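Local coordinates for glycosyl hydrolase, BNR repeat (PDB 3B7F), which is a putative glycosyl hydrolase with BNR repeats, built as a seven-bladed beta-propeller, whose substrate and reaction are not established, at residues V27-G32 / P383-V388; T56-V61 / H116-T121; T340-A345 / G359-E364. All coordinates share one frame; numbering follows the deposited sequence.

Contact 1: residues V27-G32 / P383-V388; sequences VATIKG and PHIYAV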
ATOM      1  N   VAL A  27      -5.087 -11.200  -4.121  1.00 22.79           N
ATOM      2  CA  VAL A  27      -5.962 -10.787  -3.063  1.00 23.55           C
ATOM      3  C   VAL A  27      -5.607 -11.446  -1.737  1.00 25.58           C
ATOM      4  O   VAL A  27      -5.753 -12.666  -1.593  1.00 27.15           O
ATOM      5  CB  VAL A  27      -7.447 -11.140  -3.404  1.00 21.83           C
ATOM      6  CG1 VAL A  27      -8.380 -10.596  -2.326  1.00 19.35           C
ATOM      7  CG2 VAL A  27      -7.838 -10.630  -4.796  1.00 22.94           C
ATOM      8  N   ALA A  28      -5.180 -10.629  -0.775  1.00 23.79           N
ATOM      9  CA  ALA A  28      -4.786 -11.073   0.551  1.00 24.93           C
ATOM     10  C   ALA A  28      -5.947 -10.868   1.493  1.00 24.31           C
ATOM     11  O   ALA A  28      -6.498  -9.764   1.553  1.00 23.94           O
ATOM     12  CB  ALA A  28      -3.559 -10.274   1.040  1.00 23.57           C
ATOM     13  N   THR A  29      -6.341 -11.928   2.206  1.00 25.72           N
ATOM     14  CA  THR A  29      -7.429 -11.837   3.169  1.00 24.67           C
ATOM     15  C   THR A  29      -7.015 -12.456   4.483  1.00 26.83           C
ATOM     16  O   THR A  29      -6.011 -13.180   4.585  1.00 27.23           O
ATOM     17  CB  THR A  29      -8.745 -12.541   2.698  1.00 25.56           C
ATOM     18  OG1 THR A  29      -8.698 -13.931   3.020  1.00 17.44           O
ATOM     19  CG2 THR A  29      -9.011 -12.330   1.210  1.00 24.24           C
ATOM     20  N   ILE A  30      -7.836 -12.175   5.485  1.00 26.44           N
ATOM     21  CA  ILE A  30      -7.660 -12.674   6.822  1.00 26.03           C
ATOM     22  C   ILE A  30      -7.654 -14.214   6.924  1.00 27.53           C
ATOM     23  O   ILE A  30      -7.123 -14.738   7.913  1.00 24.18           O
ATOM     24  CB  ILE A  30      -8.743 -12.066   7.748  1.00 27.58           C
ATOM     25  CG1 ILE A  30      -8.332 -12.154   9.229  1.00 31.09           C
ATOM     26  CG2 ILE A  30     -10.118 -12.720   7.443  1.00 19.27           C
ATOM     27  CD1 ILE A  30      -9.166 -11.234  10.174  1.00 29.62           C
ATOM     28  N   LYS A  31      -8.223 -14.920   5.929  1.00 27.49           N
ATOM     29  CA  LYS A  31      -8.250 -16.395   5.917  1.00 27.81           C
ATOM     30  C   LYS A  31      -7.731 -17.047   4.643  1.00 28.36           C
ATOM     31  O   LYS A  31      -8.077 -18.201   4.370  1.00 29.94           O
ATOM     32  CB  LYS A  31      -9.680 -16.920   6.236  1.00 25.99           C
ATOM     33  CG  LYS A  31     -10.164 -16.616   7.648  1.00 28.47           C
ATOM     34  CD  LYS A  31      -9.438 -17.426   8.726  1.00 29.18           C
ATOM     35  CE  LYS A  31      -9.923 -16.993  10.089  1.00 33.42           C
ATOM     36  NZ  LYS A  31      -9.166 -17.679  11.130  1.00 31.29           N
ATOM     37  N   GLY A  32      -6.863 -16.350   3.901  1.00 29.22           N
ATOM     38  CA  GLY A  32      -6.224 -16.929   2.711  1.00 27.84           C
ATOM     39  C   GLY A  32      -5.980 -15.954   1.588  1.00 27.41           C
ATOM     40  O   GLY A  32      -6.365 -14.780   1.667  1.00 28.44           O
ATOM     41  N   PRO A 383     -13.253 -13.720   2.434  1.00 23.56           N
ATOM     42  CA  PRO A 383     -13.009 -13.228   3.776  1.00 24.04           C
ATOM     43  C   PRO A 383     -12.500 -11.798   3.739  1.00 23.19           C
ATOM     44  O   PRO A 383     -12.127 -11.314   2.685  1.00 24.95           O
ATOM     45  CB  PRO A 383     -11.931 -14.185   4.291  1.00 25.21           C
ATOM     46  CG  PRO A 383     -12.128 -15.446   3.452  1.00 23.23           C
ATOM     47  CD  PRO A 383     -12.363 -14.861   2.123  1.00 22.01           C
ATOM     48  N   HIS A 384     -12.526 -11.140   4.891  1.00 23.28           N
ATOM     49  CA  HIS A 384     -12.033  -9.766   5.100  1.00 24.51           C
ATOM     50  C   HIS A 384     -10.753  -9.467   4.292  1.00 24.77           C
ATOM     51  O   HIS A 384      -9.711 -10.039   4.566  1.00 24.39           O
ATOM     52  CB  HIS A 384     -11.798  -9.637   6.622  1.00 27.20           C
ATOM     53  CG  HIS A 384     -11.291  -8.306   7.100  1.00 33.69           C
ATOM     54  ND1 HIS A 384     -12.033  -7.495   7.937  1.00 33.66           N
ATOM     55  CD2 HIS A 384     -10.106  -7.673   6.915  1.00 40.63           C
ATOM     56  CE1 HIS A 384     -11.335  -6.410   8.220  1.00 33.00           C
ATOM     57  NE2 HIS A 384     -10.167  -6.489   7.608  1.00 37.57           N
ATOM     58  N   ILE A 385     -10.829  -8.540   3.328  1.00 26.72           N
ATOM     59  CA  ILE A 385      -9.701  -8.211   2.445  1.00 24.93           C
ATOM     60  C   ILE A 385      -8.746  -7.130   3.012  1.00 26.06           C
ATOM     61  O   ILE A 385      -9.155  -6.000   3.341  1.00 26.78           O
ATOM     62  CB  ILE A 385     -10.203  -7.800   1.014  1.00 26.68           C
ATOM     63  CG1 ILE A 385     -11.020  -8.936   0.364  1.00 15.59           C
ATOM     64  CG2 ILE A 385      -9.039  -7.402   0.117  1.00 24.25           C
ATOM     65  CD1 ILE A 385     -12.004  -8.479  -0.846  1.00 18.72           C
ATOM     66  N   TYR A 386      -7.475  -7.514   3.113  1.00 24.78           N
ATOM     67  CA  TYR A 386      -6.356  -6.646   3.542  1.00 26.66           C
ATOM     68  C   TYR A 386      -5.680  -5.943   2.347  1.00 24.91           C
ATOM     69  O   TYR A 386      -5.441  -4.745   2.407  1.00 27.19           O
ATOM     70  CB  TYR A 386      -5.273  -7.419   4.330  1.00 28.88           C
ATOM     71  CG  TYR A 386      -5.642  -7.820   5.737  1.00 30.40           C
ATOM     72  CD1 TYR A 386      -5.934  -6.859   6.687  1.00 50.33           C
ATOM     73  CD2 TYR A 386      -5.639  -9.136   6.148  1.00 38.79           C
ATOM     74  CE1 TYR A 386      -6.268  -7.204   7.998  1.00 53.29           C
ATOM     75  CE2 TYR A 386      -5.964  -9.489   7.479  1.00 42.66           C
ATOM     76  CZ  TYR A 386      -6.289  -8.515   8.389  1.00 41.13           C
ATOM     77  OH  TYR A 386      -6.613  -8.790   9.713  1.00 37.73           O
ATOM     78  N   ALA A 387      -5.450  -6.674   1.256  1.00 23.80           N
ATOM     79  CA  ALA A 387      -4.732  -6.148   0.108  1.00 23.64           C
ATOM     80  C   ALA A 387      -5.196  -6.704  -1.224  1.00 25.51           C
ATOM     81  O   ALA A 387      -5.597  -7.859  -1.316  1.00 24.31           O
ATOM     82  CB  ALA A 387      -3.227  -6.443   0.264  1.00 22.45           C
ATOM     83  N   VAL A 388      -5.097  -5.859  -2.256  1.00 25.06           N
ATOM     84  CA  VAL A 388      -5.416  -6.211  -3.634  1.00 23.99           C
ATOM     85  C   VAL A 388      -4.297  -5.558  -4.410  1.00 24.73           C
ATOM     86  O   VAL A 388      -4.019  -4.394  -4.197  1.00 26.10           O
ATOM     87  CB  VAL A 388      -6.783  -5.715  -4.107  1.00 23.01           C
ATOM     88  CG1 VAL A 388      -7.029  -6.152  -5.548  1.00 23.14           C
ATOM     89  CG2 VAL A 388      -7.903  -6.224  -3.180  1.00 19.36           C
TER

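Contact 2: residues T56-V61 / H116-T121; sequences TIHHIV and HVFWLT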
ATOM      1  N   THR A  56      -3.656 -15.868   7.776  1.00 30.64           N
ATOM      2  CA  THR A  56      -3.879 -14.438   7.623  1.00 31.42           C
ATOM      3  C   THR A  56      -2.820 -13.959   6.647  1.00 31.10           C
ATOM      4  O   THR A  56      -1.633 -14.093   6.929  1.00 31.71           O
ATOM      5  CB  THR A  56      -3.749 -13.710   8.977  1.00 29.98           C
ATOM      6  OG1 THR A  56      -4.723 -14.243   9.873  1.00 35.78           O
ATOM      7  CG2 THR A  56      -3.988 -12.211   8.832  1.00 26.22           C
ATOM      8  N   ILE A  57      -3.251 -13.439   5.496  1.00 27.63           N
ATOM      9  CA  ILE A  57      -2.348 -12.998   4.460  1.00 26.31           C
ATOM     10  C   ILE A  57      -2.400 -11.489   4.415  1.00 25.99           C
ATOM     11  O   ILE A  57      -3.460 -10.907   4.183  1.00 24.85           O
ATOM     12  CB  ILE A  57      -2.695 -13.576   3.048  1.00 26.99           C
ATOM     13  CG1 ILE A  57      -3.051 -15.077   3.107  1.00 27.76           C
ATOM     14  CG2 ILE A  57      -1.544 -13.241   2.050  1.00 23.16           C
ATOM     15  CD1 ILE A  57      -1.993 -16.017   3.759  1.00 18.84           C
ATOM     16  N   HIS A  58      -1.246 -10.861   4.599  1.00 27.05           N
ATOM     17  CA  HIS A  58      -1.156  -9.408   4.611  1.00 29.95           C
ATOM     18  C   HIS A  58      -0.852  -8.691   3.309  1.00 27.71           C
ATOM     19  O   HIS A  58      -1.285  -7.555   3.138  1.00 30.71           O
ATOM     20  CB  HIS A  58      -0.153  -8.977   5.685  1.00 30.69           C
ATOM     21  CG  HIS A  58      -0.722  -9.087   7.054  1.00 38.25           C
ATOM     22  ND1 HIS A  58      -1.556  -8.117   7.572  1.00 41.75           N
ATOM     23  CD2 HIS A  58      -0.659 -10.079   7.976  1.00 36.64           C
ATOM     24  CE1 HIS A  58      -1.955  -8.497   8.775  1.00 44.78           C
ATOM     25  NE2 HIS A  58      -1.428  -9.683   9.040  1.00 32.52           N
ATOM     26  N   HIS A  59      -0.100  -9.314   2.422  1.00 27.19           N
ATOM     27  CA  HIS A  59       0.316  -8.670   1.195  1.00 27.21           C
ATOM     28  C   HIS A  59       0.857  -9.714   0.219  1.00 27.07           C
ATOM     29  O   HIS A  59       1.578 -10.613   0.630  1.00 26.56           O
ATOM     30  CB  HIS A  59       1.397  -7.647   1.534  1.00 26.82           C
ATOM     31  CG  HIS A  59       1.523  -6.503   0.570  1.00 29.98           C
ATOM     32  ND1 HIS A  59       2.639  -5.708   0.543  1.00 24.65           N
ATOM     33  CD2 HIS A  59       0.691  -6.010  -0.382  1.00 25.35           C
ATOM     34  CE1 HIS A  59       2.483  -4.758  -0.364  1.00 34.17           C
ATOM     35  NE2 HIS A  59       1.297  -4.906  -0.919  1.00 28.67           N
ATOM     36  N   ILE A  60       0.472  -9.604  -1.054  1.00 25.36           N
ATOM     37  CA  ILE A  60       0.949 -10.516  -2.092  1.00 25.65           C
ATOM     38  C   ILE A  60       1.427  -9.581  -3.192  1.00 26.71           C
ATOM     39  O   ILE A  60       0.641  -8.757  -3.681  1.00 28.05           O
ATOM     40  CB  ILE A  60      -0.130 -11.519  -2.637  1.00 24.80           C
ATOM     41  CG1 ILE A  60      -0.995 -12.123  -1.518  1.00 23.12           C
ATOM     42  CG2 ILE A  60       0.566 -12.635  -3.428  1.00 21.15           C
ATOM     43  CD1 ILE A  60      -2.192 -12.870  -2.023  1.00 20.48           C
ATOM     44  N   VAL A  61       2.713  -9.666  -3.533  1.00 27.31           N
ATOM     45  CA  VAL A  61       3.311  -8.783  -4.524  1.00 28.04           C
ATOM     46  C   VAL A  61       4.105  -9.582  -5.551  1.00 28.47           C
ATOM     47  O   VAL A  61       4.840 -10.489  -5.194  1.00 30.75           O
ATOM     48  CB  VAL A  61       4.240  -7.767  -3.860  1.00 27.02           C
ATOM     49  CG1 VAL A  61       4.804  -6.802  -4.913  1.00 24.20           C
ATOM     50  CG2 VAL A  61       3.514  -7.016  -2.731  1.00 24.89           C
ATOM     51  N   HIS A 116       3.829  -9.261  12.655  1.00 35.27           N
ATOM     52  CA  HIS A 116       3.591  -9.684  11.276  1.00 32.69           C
ATOM     53  C   HIS A 116       4.341  -8.823  10.272  1.00 31.16           C
ATOM     54  O   HIS A 116       4.685  -7.680  10.554  1.00 30.81           O
ATOM     55  CB  HIS A 116       2.077  -9.725  10.958  1.00 35.66           C
ATOM     56  CG  HIS A 116       1.363  -8.417  11.106  1.00 30.14           C
ATOM     57  ND1 HIS A 116       0.784  -8.013  12.286  1.00 34.75           N
ATOM     58  CD2 HIS A 116       1.090  -7.448  10.205  1.00 29.45           C
ATOM     59  CE1 HIS A 116       0.217  -6.832  12.117  1.00 40.28           C
ATOM     60  NE2 HIS A 116       0.394  -6.465  10.860  1.00 34.97           N
ATOM     61  N   VAL A 117       4.633  -9.417   9.116  1.00 31.87           N
ATOM     62  CA  VAL A 117       5.208  -8.703   7.988  1.00 28.94           C
ATOM     63  C   VAL A 117       3.993  -8.069   7.350  1.00 27.81           C
ATOM     64  O   VAL A 117       3.060  -8.770   6.942  1.00 28.97           O
ATOM     65  CB  VAL A 117       5.923  -9.620   7.007  1.00 29.82           C
ATOM     66  CG1 VAL A 117       6.488  -8.807   5.817  1.00 26.67           C
ATOM     67  CG2 VAL A 117       7.024 -10.392   7.729  1.00 29.09           C
ATOM     68  N   PHE A 118       3.987  -6.748   7.269  1.00 27.08           N
ATOM     69  CA  PHE A 118       2.836  -6.019   6.757  1.00 27.16           C
ATOM     70  C   PHE A 118       2.928  -5.639   5.274  1.00 29.16           C
ATOM     71  O   PHE A 118       1.937  -5.723   4.555  1.00 29.36           O
ATOM     72  CB  PHE A 118       2.648  -4.753   7.586  1.00 28.30           C
ATOM     73  CG  PHE A 118       1.453  -3.960   7.190  1.00 28.22           C
ATOM     74  CD1 PHE A 118       0.195  -4.381   7.563  1.00 29.69           C
ATOM     75  CD2 PHE A 118       1.575  -2.798   6.457  1.00 26.47           C
ATOM     76  CE1 PHE A 118      -0.932  -3.666   7.189  1.00 26.20           C
ATOM     77  CE2 PHE A 118       0.445  -2.081   6.074  1.00 30.15           C
ATOM     78  CZ  PHE A 118      -0.797  -2.516   6.434  1.00 28.00           C
ATOM     79  N   TRP A 119       4.113  -5.226   4.834  1.00 29.20           N
ATOM     80  CA  TRP A 119       4.325  -4.688   3.494  1.00 28.68           C
ATOM     81  C   TRP A 119       5.570  -5.236   2.844  1.00 26.86           C
ATOM     82  O   TRP A 119       6.580  -5.317   3.496  1.00 24.50           O
ATOM     83  CB  TRP A 119       4.533  -3.191   3.653  1.00 28.31           C
ATOM     84  CG  TRP A 119       4.526  -2.416   2.400  1.00 25.88           C
ATOM     85  CD1 TRP A 119       5.517  -2.309   1.470  1.00 22.64           C
ATOM     86  CD2 TRP A 119       3.475  -1.562   1.972  1.00 29.38           C
ATOM     87  NE1 TRP A 119       5.120  -1.463   0.459  1.00 27.42           N
ATOM     88  CE2 TRP A 119       3.877  -0.977   0.758  1.00 26.50           C
ATOM     89  CE3 TRP A 119       2.228  -1.235   2.502  1.00 27.62           C
ATOM     90  CZ2 TRP A 119       3.077  -0.094   0.062  1.00 26.84           C
ATOM     91  CZ3 TRP A 119       1.448  -0.333   1.826  1.00 32.18           C
ATOM     92  CH2 TRP A 119       1.872   0.224   0.609  1.00 29.48           C
ATOM     93  N   LEU A 120       5.508  -5.491   1.539  1.00 28.40           N
ATOM     94  CA  LEU A 120       6.607  -6.025   0.736  1.00 28.56           C
ATOM     95  C   LEU A 120       6.813  -5.106  -0.466  1.00 28.61           C
ATOM     96  O   LEU A 120       5.848  -4.758  -1.158  1.00 28.63           O
ATOM     97  CB  LEU A 120       6.277  -7.439   0.246  1.00 27.61           C
ATOM     98  CG  LEU A 120       6.209  -8.594   1.256  1.00 31.44           C
ATOM     99  CD1 LEU A 120       5.528  -9.792   0.599  1.00 28.49           C
ATOM    100  CD2 LEU A 120       7.599  -8.933   1.794  1.00 30.36           C
ATOM    101  N   THR A 121       8.062  -4.729  -0.718  1.00 30.13           N
ATOM    102  CA  THR A 121       8.441  -3.858  -1.850  1.00 30.26           C
ATOM    103  C   THR A 121       9.587  -4.493  -2.621  1.00 31.64           C
ATOM    104  O   THR A 121      10.596  -4.830  -2.011  1.00 31.45           O
ATOM    105  CB  THR A 121       8.904  -2.480  -1.359  1.00 29.77           C
ATOM    106  OG1 THR A 121       7.804  -1.836  -0.740  1.00 27.32           O
ATOM    107  CG2 THR A 121       9.359  -1.618  -2.483  1.00 27.40           C
TER

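Contact 3: residues T340-A345 / G359-E364; sequences TVKRQA and GTTGGE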
ATOM      1  N   THR A 340     -15.634  -0.461   3.866  1.00 24.18           N
ATOM      2  CA  THR A 340     -14.308  -0.113   4.337  1.00 24.99           C
ATOM      3  C   THR A 340     -13.304  -0.640   3.311  1.00 24.37           C
ATOM      4  O   THR A 340     -13.402  -1.776   2.887  1.00 24.10           O
ATOM      5  CB  THR A 340     -14.081  -0.684   5.744  1.00 25.49           C
ATOM      6  OG1 THR A 340     -15.093  -0.145   6.606  1.00 27.17           O
ATOM      7  CG2 THR A 340     -12.683  -0.339   6.285  1.00 26.13           C
ATOM      8  N   VAL A 341     -12.383   0.209   2.883  1.00 24.81           N
ATOM      9  CA  VAL A 341     -11.324  -0.153   1.915  1.00 23.82           C
ATOM     10  C   VAL A 341     -10.006   0.190   2.626  1.00 23.37           C
ATOM     11  O   VAL A 341      -9.764   1.338   2.955  1.00 26.41           O
ATOM     12  CB  VAL A 341     -11.517   0.562   0.560  1.00 19.68           C
ATOM     13  CG1 VAL A 341     -10.344   0.262  -0.462  1.00 19.60           C
ATOM     14  CG2 VAL A 341     -12.845   0.159  -0.025  1.00 23.72           C
ATOM     15  N   LYS A 342      -9.203  -0.831   2.931  1.00 26.84           N
ATOM     16  CA  LYS A 342      -7.952  -0.662   3.676  1.00 26.48           C
ATOM     17  C   LYS A 342      -6.833  -0.135   2.737  1.00 27.51           C
ATOM     18  O   LYS A 342      -7.031  -0.061   1.509  1.00 24.15           O
ATOM     19  CB  LYS A 342      -7.571  -1.964   4.399  1.00 27.36           C
ATOM     20  CG  LYS A 342      -8.384  -2.316   5.669  1.00 25.34           C
ATOM     21  CD  LYS A 342      -8.086  -3.768   6.065  1.00 29.73           C
ATOM     22  CE  LYS A 342      -8.081  -4.055   7.570  1.00 41.58           C
ATOM     23  NZ  LYS A 342      -9.305  -3.780   8.295  1.00 43.00           N
ATOM     24  N   ARG A 343      -5.691   0.239   3.339  1.00 25.21           N
ATOM     25  CA  ARG A 343      -4.541   0.892   2.644  1.00 26.66           C
ATOM     26  C   ARG A 343      -4.011   0.233   1.416  1.00 25.60           C
ATOM     27  O   ARG A 343      -3.623   0.931   0.491  1.00 26.02           O
ATOM     28  CB  ARG A 343      -3.278   0.867   3.480  1.00 29.88           C
ATOM     29  CG  ARG A 343      -3.285   1.532   4.682  1.00 36.92           C
ATOM     30  CD  ARG A 343      -2.295   0.865   5.623  1.00 31.64           C
ATOM     31  NE  ARG A 343      -2.848   1.275   6.902  1.00 26.87           N
ATOM     32  CZ  ARG A 343      -2.362   2.190   7.700  1.00 17.99           C
ATOM     33  NH1 ARG A 343      -1.209   2.760   7.489  1.00 31.37           N
ATOM     34  NH2 ARG A 343      -3.038   2.480   8.784  1.00 24.70           N
ATOM     35  N   GLN A 344      -3.848  -1.092   1.496  1.00 25.87           N
ATOM     36  CA  GLN A 344      -3.294  -1.892   0.412  1.00 26.62           C
ATOM     37  C   GLN A 344      -4.391  -2.500  -0.441  1.00 23.05           C
ATOM     38  O   GLN A 344      -4.097  -3.236  -1.382  1.00 22.44           O
ATOM     39  CB  GLN A 344      -2.427  -3.015   0.977  1.00 25.39           C
ATOM     40  CG  GLN A 344      -1.169  -2.562   1.715  1.00 30.80           C
ATOM     41  CD  GLN A 344      -0.726  -3.588   2.733  1.00 31.69           C
ATOM     42  OE1 GLN A 344      -1.496  -3.914   3.633  1.00 30.46           O
ATOM     43  NE2 GLN A 344       0.517  -4.111   2.596  1.00 26.77           N
ATOM     44  N   ALA A 345      -5.642  -2.185  -0.144  1.00 24.44           N
ATOM     45  CA  ALA A 345      -6.784  -2.784  -0.843  1.00 25.23           C
ATOM     46  C   ALA A 345      -7.274  -2.065  -2.129  1.00 25.29           C
ATOM     47  O   ALA A 345      -8.344  -2.407  -2.637  1.00 27.83           O
ATOM     48  CB  ALA A 345      -7.934  -3.024   0.165  1.00 22.00           C
ATOM     49  N   GLY A 359     -10.807  -3.794  -2.895  1.00 22.96           N
ATOM     50  CA  GLY A 359     -11.323  -4.902  -2.088  1.00 23.92           C
ATOM     51  C   GLY A 359     -11.803  -4.368  -0.773  1.00 21.48           C
ATOM     52  O   GLY A 359     -11.120  -3.580  -0.139  1.00 21.19           O
ATOM     53  N   THR A 360     -12.958  -4.849  -0.333  1.00 25.88           N
ATOM     54  CA  THR A 360     -13.575  -4.374   0.887  1.00 23.04           C
ATOM     55  C   THR A 360     -13.412  -5.388   2.032  1.00 25.41           C
ATOM     56  O   THR A 360     -13.137  -6.557   1.804  1.00 24.60           O
ATOM     57  CB  THR A 360     -15.059  -4.079   0.681  1.00 24.43           C
ATOM     58  OG1 THR A 360     -15.757  -5.303   0.535  1.00 21.13           O
ATOM     59  CG2 THR A 360     -15.312  -3.178  -0.558  1.00 21.28           C
ATOM     60  N   THR A 361     -13.579  -4.907   3.270  1.00 25.02           N
ATOM     61  CA  THR A 361     -13.517  -5.765   4.447  1.00 22.77           C
ATOM     62  C   THR A 361     -14.725  -6.731   4.453  1.00 24.09           C
ATOM     63  O   THR A 361     -14.686  -7.747   5.117  1.00 23.65           O
ATOM     64  CB  THR A 361     -13.472  -4.948   5.723  1.00 20.70           C
ATOM     65  OG1 THR A 361     -14.667  -4.150   5.825  1.00 23.98           O
ATOM     66  CG2 THR A 361     -12.164  -4.069   5.754  1.00 18.43           C
ATOM     67  N   GLY A 362     -15.792  -6.389   3.721  1.00 23.36           N
ATOM     68  CA  GLY A 362     -16.947  -7.243   3.531  1.00 23.32           C
ATOM     69  C   GLY A 362     -16.743  -8.338   2.481  1.00 23.44           C
ATOM     70  O   GLY A 362     -17.668  -9.110   2.229  1.00 22.25           O
ATOM     71  N   GLY A 363     -15.566  -8.368   1.831  1.00 23.39           N
ATOM     72  CA  GLY A 363     -15.204  -9.410   0.894  1.00 21.54           C
ATOM     73  C   GLY A 363     -15.563  -9.287  -0.557  1.00 21.63           C
ATOM     74  O   GLY A 363     -15.633 -10.298  -1.239  1.00 22.88           O
ATOM     75  N   GLU A 364     -15.760  -8.065  -1.033  1.00 24.70           N
ATOM     76  CA  GLU A 364     -16.075  -7.783  -2.431  1.00 23.03           C
ATOM     77  C   GLU A 364     -14.847  -7.221  -3.131  1.00 23.41           C
ATOM     78  O   GLU A 364     -14.080  -6.489  -2.529  1.00 20.45           O
ATOM     79  CB  GLU A 364     -17.203  -6.765  -2.526  1.00 22.52           C
ATOM     80  CG  GLU A 364     -18.591  -7.304  -2.139  1.00 23.84           C
ATOM     81  CD  GLU A 364     -19.678  -6.240  -2.186  1.00 23.81           C
ATOM     82  OE1 GLU A 364     -19.416  -5.077  -1.859  1.00 24.84           O
ATOM     83  OE2 GLU A 364     -20.819  -6.561  -2.495  1.00 23.99           O
TER
HETATM   84  O   HOH W   1     -16.485  -3.357   3.914  1.00 18.20           O
HETATM   85  O   HOH W   2     -10.187  -3.577   2.443  1.00 13.74           O

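Contact 1: residues V27-G32 / P383-V388
A28 and A387 form an antiparallel hydrogen-bonded pair between strands 27-29 and 385-388, whose axes approach to 4.6 Å at 163°. A28 N donates to A387 O over 2.9 Å, while A28 O takes two donors on the same face of its carbonyl plane, Y386 N at 2.9 Å and A387 N at 3.3 Å. Two residues thus face one, a classic beta bulge, and the register slips so that T29 pairs with I385. Beyond it I30 N donates to H384 O over 3.0 Å. This pairing is the closure of the propeller ring: the C-terminal strand 385-391 completes a four-stranded blade with the N-terminal strands 24-29, 32-38 and 45-51, a Velcro-like seam. V27, T29, I385 and V388 share one face of this sheet, where V27 CG1 lies 4.1 Å from I385 CG2 and T29 CG2 meets I385 CG1, with I365 of the adjacent blade packing on the two valines and I385. On the other face the methyls of A28 and A387 touch. I30, the second residue of the type I turn from T29 to G32, sends its branches two ways. CG1, anti to the backbone N (chi1 -160°), carries CD1 to 3.6 Å from Y386 OH, whereas CG2 lies 3.6 Å from H384 CB. The tyrosine ring also stacks with H58. T29 OG1 rests against P383 CB and, within its own turn, accepts from K31 N in an ST turn while donating to G32 O.

Contact 2: residues T56-V61 / H116-T121
The imidazoles of H58 and H116 lie almost flat on one another in an offset stack, their planes 10° apart and their centroids separated by 4.2 Å. H116 CD2 sits over the centre of the H58 ring, whereas H58 CE1 falls toward the rim of the H116 ring. The chi1 of H116, 60°, places its ring between its own backbone N and carbonyl carbon and up against H58, whose CB in turn touches V117 O. The two strands run nearly parallel, without a backbone hydrogen bond between them: they are the innermost strands of successive propeller blades, so side chains bridge the gap between two sheets. H59 provides the polar link. L120 N donates to H59 ND1 over 3.0 Å in a fairly straight bond, and lies almost in the imidazole plane, so ND1 acts as the acceptor. The same ring turns an edge toward the face of W119, with CE1 4.1 Å from W119 CD2 and the planes inclined at 51°. V61 CG2 lies over the centre of one face of the H59 imidazole and also contacts L120 CB at 4.1 Å, the valine and leucine side chains sliding past each other in opposite directions.

Contact 3: residues T340-A345 / G359-E364
T340 O accepts from T361 N over 3.2 Å, and A345 O from G359 N over 2.8 Å, two backbone bonds that join the loop entering a propeller blade to the turn between two of its strands. Residues 340-345 lead into the innermost strand of that blade, 346-348. The turn at 359-364 connects the neighbouring strand 356-359 to strand 365-368. T340 O also receives a CA-H...O contact from T360 CA. Each segment makes a type I turn of its own, K342 to A345 and T360 to G363, with the second secured further by E364 N donating to T360 OG1.

Water extends the polar contact at two sites. One molecule accepts from K342 N and donates to G359 O, at 2.7 Å, so it spans the gap between the two direct backbone bonds. The other accepts from T340 N, is hydrogen-bonded to T361 OG1 and makes a weak bond with G362 N, linking the start of one segment to the turn of the other.

Apolar contact is supplied mainly by methyl groups. V341 CG2 approaches T360 CG2 at 4.2 Å, and T340 CG2 lies 3.8 Å from T361 CG2. The K342 chain crosses T361 at about a right angle, its CG and CD resting against the same threonine methyl, with CD 4.1 Å from T361 CG2. The polar end of the lysine is a separate matter: its amine hydrogen-bonds H384 NE2, and the bends at chi3 and chi4 (chi4 59°) bring K342 NZ back to within 3.8 Å of T361 CG2.

In the fold
Contact 1 closes the ring, contact 3 lies within the preceding blade (346-379), and contact 2 bridges the two blades that follow (56-95 and 116-152). Contact 1 lies between the other two, about 10 Å from contact 2 and about 8 Å from contact 3 between centres, while contacts 2 and 3 are about 15 Å apart. T29 O lies 2.9 Å from I57 N, a probable hydrogen bond linking contacts 1 and 2, and V388 N probably bonds Q344 O between contacts 1 and 3. Q344 NE2, 2.9 Å from F118 O, ties contact 3 to contact 2. The side chains of H384 and K342 come within about 3 and 4 Å of bound 1,2-ethanediol, probably from the crystallisation liquor, which may mark a pocket.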